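Local coordinates for transposon Tn7 transposition protein tnsA (PDB 1T0F), which cuts the 5' strands at the ends of transposon Tn7 as the restriction-enzyme-like, metal-dependent endonuclease that forms the transposase together with TnsB, at residues 67-70 with 71-75; 169-172 with 173-177. All blocks are in the same frame, centred on the assembly; numbering follows the deposited sequence.

Two local contacts, one following the other along the chain, illustrate how a helix is held together turn by turn and how one is started. Interaction 1 comes first and lies within helix 64-75, which packs between strand 115-122 and helix 173-183; it closes no loop beyond the helical turn. Interaction 2 opens only after the four strands of the mixed sheet, 79-87 to 163-166, have been laid down, where the loop following strand 163-166 turns into helix 173-183. The two neither nest nor cross, yet they meet in space: Ala68 CB of interaction 1 lies 3.5 Å from Ile171 CD1 of interaction 2, joining the nuclease core to the C-terminal region.

Interaction 1 of 2, residues 67-70 with 71-75; sequences LAVF and LSLEW
With CG anti to the backbone nitrogen (chi1 171°), the ring of Phe70 swings alongside Glu74, whose own CG is likewise anti to its nitrogen and whose chain then bends at chi2. The two side chains run side by side in the same direction, one turn of helix apart. Glu74 CB sits over one ring face, offset toward the rim, and Glu74 OE1 comes 3.8 Å from Phe70 CZ, the carboxylate turned 25° from the ring plane. That carboxylate is far from idle: Lys245 forms a salt bridge with it, and Ser52 and the backbone of Lys54 donate hydrogen bonds. An alanine in place of Phe70 is likely to leave the Glu74 methylene without its flat neighbour and open a gap beside His59 and Ile50.

Leu67 and Leu71 meet at a slant, Leu67 CG lying 4.0 Å from Leu71 CD1, whereas Val69 and Leu73 point the same way, with Val69 CG1 4.0 Å from Leu73 CD1. Beneath these pairs runs the regular alpha-helical ladder; its bond from Leu71 N to Leu67 O measures 2.9 Å and is almost straight at 173°. Ala68 O carries an extra load, accepting both Ser72 N at 3.1 Å and Ser72 OG at 2.8 Å, which approach from opposite faces of the carbonyl plane. The buried serine hydroxyl thus has its polar partner within its own helix.

The differing directions of these side chains suit a helix packed on several sides. Val69 and Leu73 rest on Phe118 of strand 115-122, Phe70 and Leu71 touch Ile50 of strand 48-51, and Ala68 and Leu71 meet Ile179 of helix 173-183.

Interaction 2 of 2, residues 169-172 with 173-177; sequences KEIN and PVVKE
An asparagine N-cap starts helix 173-183, at the point where the loop leaving strand 163-166 becomes helical. Asn172 provides the cap: its CG stands anti to the backbone nitrogen (chi1 177°), an orientation that carries OD1 forward over the amides of the first turn. There OD1 accepts Val174 N at 2.7 Å, with the donor tilted 22° from the plane of the amide carbonyl, and more loosely Val175 N, a weak bond of 3.3 Å. Pro173 fills the first helical position, where its nitrogen has no hydrogen to offer, and the side chains of Pro173 and Asn172 cross at about a right angle. The backbone carbonyl of Asn172 begins the regular ladder by accepting Lys176 N at 2.9 Å, close to the direction of the C=O bond.

Apolar contacts flank the cap. Val175 CG2 packs against Asn172 CB at 3.5 Å, while its other methyl, CG1, lies 3.9 Å from Ile171 CG2, the two side chains crossing nearly perpendicularly. On the far side of the turn from the cap oxygen, the aliphatic part of Lys176 reaches back along the loop, bringing CE to 3.9 Å from Ile171 CB. A bend at chi3 (-62°) directs the amine onward to the backbone oxygen of Asp168, so the lysine bridges the helix start and the preceding turn. Ile171 itself leans on Leu65 and Ala68 of helix 64-75, and Val175 packs against Ile248 and Tyr249.

Chemically, one side-chain oxygen serves two amides at a helix start, where no preceding turn supplies carbonyls, and the partial positive charge of the helix start would probably be eased by the carbonyl oxygen of the asparagine amide that faces it.

Interaction 1 of 2, residues 67-70 with 71-75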
loop_
_atom_site.group_PDB
_atom_site.type_symbol
_atom_site.label_atom_id
_atom_site.label_comp_id
_atom_site.label_asym_id
_atom_site.label_seq_id
_atom_site.Cartn_x
_atom_site.Cartn_y
_atom_site.Cartn_z
ATOM N N LEU A 67 4.341 0.276 -1.042
ATOM C CA LEU A 67 4.419 -0.149 -2.440
ATOM C C LEU A 67 4.227 -1.667 -2.514
ATOM O O LEU A 67 3.481 -2.172 -3.361
ATOM C CB LEU A 67 5.784 0.216 -3.038
ATOM C CG LEU A 67 6.102 -0.326 -4.439
ATOM C CD1 LEU A 67 5.132 0.265 -5.460
ATOM C CD2 LEU A 67 7.545 0.023 -4.804
ATOM N N ALA A 68 4.902 -2.399 -1.630
ATOM C CA ALA A 68 4.786 -3.861 -1.634
ATOM C C ALA A 68 3.342 -4.322 -1.392
ATOM O O ALA A 68 2.852 -5.244 -2.049
ATOM C CB ALA A 68 5.714 -4.462 -0.586
ATOM N N VAL A 69 2.660 -3.680 -0.450
ATOM C CA VAL A 69 1.279 -4.033 -0.150
ATOM C C VAL A 69 0.379 -3.672 -1.332
ATOM O O VAL A 69 -0.507 -4.444 -1.701
ATOM C CB VAL A 69 0.774 -3.315 1.134
ATOM C CG1 VAL A 69 -0.694 -3.635 1.367
ATOM C CG2 VAL A 69 1.602 -3.763 2.339
ATOM N N PHE A 70 0.608 -2.506 -1.929
ATOM C CA PHE A 70 -0.185 -2.092 -3.080
ATOM C C PHE A 70 -0.048 -3.092 -4.236
ATOM O O PHE A 70 -1.045 -3.534 -4.803
ATOM C CB PHE A 70 0.248 -0.712 -3.580
ATOM C CG PHE A 70 -0.388 -0.327 -4.886
ATOM C CD1 PHE A 70 -1.666 0.214 -4.917
ATOM C CD2 PHE A 70 0.259 -0.590 -6.093
ATOM C CE1 PHE A 70 -2.295 0.485 -6.135
ATOM C CE2 PHE A 70 -0.359 -0.326 -7.312
ATOM C CZ PHE A 70 -1.642 0.213 -7.329
ATOM N N LEU A 71 1.183 -3.438 -4.595
ATOM C CA LEU A 71 1.396 -4.381 -5.695
ATOM C C LEU A 71 0.728 -5.728 -5.405
ATOM O O LEU A 71 0.176 -6.369 -6.306
ATOM C CB LEU A 71 2.893 -4.570 -5.948
ATOM C CG LEU A 71 3.648 -3.337 -6.461
ATOM C CD1 LEU A 71 5.152 -3.604 -6.456
ATOM C CD2 LEU A 71 3.171 -2.990 -7.862
ATOM N N SER A 72 0.773 -6.156 -4.149
ATOM C CA SER A 72 0.146 -7.417 -3.756
ATOM C C SER A 72 -1.376 -7.328 -3.890
ATOM O O SER A 72 -2.026 -8.289 -4.315
ATOM C CB SER A 72 0.523 -7.778 -2.312
ATOM O OG SER A 72 1.934 -7.859 -2.152
ATOM N N LEU A 73 -1.952 -6.182 -3.521
ATOM C CA LEU A 73 -3.402 -5.990 -3.621
ATOM C C LEU A 73 -3.867 -5.914 -5.073
ATOM O O LEU A 73 -4.881 -6.512 -5.439
ATOM C CB LEU A 73 -3.827 -4.703 -2.901
ATOM C CG LEU A 73 -3.698 -4.668 -1.375
ATOM C CD1 LEU A 73 -3.927 -3.239 -0.886
ATOM C CD2 LEU A 73 -4.708 -5.629 -0.745
ATOM N N GLU A 74 -3.124 -5.169 -5.887
ATOM C CA GLU A 74 -3.437 -4.984 -7.309
ATOM C C GLU A 74 -3.347 -6.307 -8.074
ATOM O O GLU A 74 -3.952 -6.469 -9.131
ATOM C CB GLU A 74 -2.473 -3.950 -7.904
ATOM C CG GLU A 74 -2.645 -3.629 -9.385
ATOM C CD GLU A 74 -3.854 -2.748 -9.698
ATOM O OE1 GLU A 74 -4.306 -1.977 -8.817
ATOM O OE2 GLU A 74 -4.339 -2.811 -10.845
ATOM N N TRP A 75 -2.593 -7.254 -7.530
ATOM C CA TRP A 75 -2.445 -8.567 -8.154
ATOM C C TRP A 75 -3.696 -9.441 -7.955
ATOM O O TRP A 75 -4.037 -10.246 -8.822
ATOM C CB TRP A 75 -1.235 -9.287 -7.559
ATOM C CG TRP A 75 -1.056 -10.693 -8.059
ATOM C CD1 TRP A 75 -0.438 -11.083 -9.214
ATOM C CD2 TRP A 75 -1.530 -11.890 -7.432
ATOM N NE1 TRP A 75 -0.495 -12.453 -9.343
ATOM C CE2 TRP A 75 -1.162 -12.973 -8.264
ATOM C CE3 TRP A 75 -2.233 -12.153 -6.250
ATOM C CZ2 TRP A 75 -1.473 -14.299 -7.949
ATOM C CZ3 TRP A 75 -2.543 -13.475 -5.935
ATOM C CH2 TRP A 75 -2.161 -14.531 -6.784
#

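Interaction 2 of 2, residues 169-172 with 173-177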
loop_
_atom_site.group_PDB
_atom_site.type_symbol
_atom_site.label_atom_id
_atom_site.label_comp_id
_atom_site.label_asym_id
_atom_site.label_seq_id
_atom_site.Cartn_x
_atom_site.Cartn_y
_atom_site.Cartn_z
ATOM N N LYS A 169 7.801 -8.140 7.232
ATOM C CA LYS A 169 7.880 -9.590 7.401
ATOM C C LYS A 169 6.749 -10.367 6.722
ATOM O O LYS A 169 6.829 -11.587 6.583
ATOM C CB LYS A 169 7.925 -9.942 8.889
ATOM C CG LYS A 169 9.237 -9.544 9.564
ATOM C CD LYS A 169 9.212 -9.851 11.056
ATOM C CE LYS A 169 10.573 -9.600 11.690
ATOM N NZ LYS A 169 11.038 -8.207 11.443
ATOM N N GLU A 170 5.702 -9.666 6.296
ATOM C CA GLU A 170 4.579 -10.332 5.637
ATOM C C GLU A 170 4.706 -10.286 4.126
ATOM O O GLU A 170 3.844 -10.801 3.410
ATOM C CB GLU A 170 3.248 -9.696 6.042
ATOM C CG GLU A 170 2.752 -10.124 7.420
ATOM C CD GLU A 170 3.717 -9.756 8.516
ATOM O OE1 GLU A 170 3.913 -8.545 8.752
ATOM O OE2 GLU A 170 4.284 -10.678 9.140
ATOM N N ILE A 171 5.770 -9.666 3.633
ATOM C CA ILE A 171 5.951 -9.584 2.193
ATOM C C ILE A 171 6.516 -10.887 1.674
ATOM O O ILE A 171 7.553 -11.348 2.141
ATOM C CB ILE A 171 6.895 -8.434 1.791
ATOM C CG1 ILE A 171 6.342 -7.112 2.330
ATOM C CG2 ILE A 171 6.997 -8.350 0.273
ATOM C CD1 ILE A 171 4.917 -6.841 1.897
ATOM N N ASN A 172 5.811 -11.483 0.720
ATOM C CA ASN A 172 6.250 -12.731 0.117
ATOM C C ASN A 172 7.676 -12.522 -0.386
ATOM O O ASN A 172 7.991 -11.481 -0.960
ATOM C CB ASN A 172 5.314 -13.104 -1.032
ATOM C CG ASN A 172 5.758 -14.352 -1.760
ATOM O OD1 ASN A 172 6.749 -14.338 -2.488
ATOM N ND2 ASN A 172 5.033 -15.441 -1.560
ATOM N N PRO A 173 8.559 -13.507 -0.161
ATOM C CA PRO A 173 9.971 -13.479 -0.562
ATOM C C PRO A 173 10.228 -13.225 -2.051
ATOM O O PRO A 173 11.201 -12.568 -2.411
ATOM C CB PRO A 173 10.480 -14.850 -0.118
ATOM C CG PRO A 173 9.614 -15.168 1.053
ATOM C CD PRO A 173 8.253 -14.754 0.561
ATOM N N VAL A 174 9.368 -13.757 -2.910
ATOM C CA VAL A 174 9.534 -13.560 -4.345
ATOM C C VAL A 174 9.082 -12.148 -4.698
ATOM O O VAL A 174 9.646 -11.515 -5.583
ATOM C CB VAL A 174 8.707 -14.581 -5.160
ATOM C CG1 VAL A 174 8.826 -14.275 -6.643
ATOM C CG2 VAL A 174 9.203 -15.995 -4.879
ATOM N N VAL A 175 8.058 -11.661 -4.000
ATOM C CA VAL A 175 7.555 -10.313 -4.240
ATOM C C VAL A 175 8.669 -9.339 -3.882
ATOM O O VAL A 175 8.929 -8.375 -4.601
ATOM C CB VAL A 175 6.316 -10.010 -3.363
ATOM C CG1 VAL A 175 5.937 -8.530 -3.470
ATOM C CG2 VAL A 175 5.156 -10.885 -3.798
ATOM N N LYS A 176 9.336 -9.620 -2.769
ATOM C CA LYS A 176 10.430 -8.799 -2.285
ATOM C C LYS A 176 11.554 -8.717 -3.322
ATOM O O LYS A 176 12.041 -7.631 -3.631
ATOM C CB LYS A 176 10.955 -9.381 -0.970
ATOM C CG LYS A 176 11.958 -8.502 -0.245
ATOM C CD LYS A 176 12.070 -8.895 1.233
ATOM C CE LYS A 176 10.737 -8.709 1.965
ATOM N NZ LYS A 176 10.825 -8.918 3.448
ATOM N N GLU A 177 11.963 -9.860 -3.870
ATOM C CA GLU A 177 13.034 -9.842 -4.862
ATOM C C GLU A 177 12.613 -9.117 -6.136
ATOM O O GLU A 177 13.433 -8.460 -6.782
ATOM C CB GLU A 177 13.524 -11.269 -5.169
ATOM C CG GLU A 177 12.448 -12.297 -5.476
ATOM C CD GLU A 177 12.266 -12.568 -6.971
ATOM O OE1 GLU A 177 13.275 -12.817 -7.672
ATOM O OE2 GLU A 177 11.110 -12.547 -7.440
#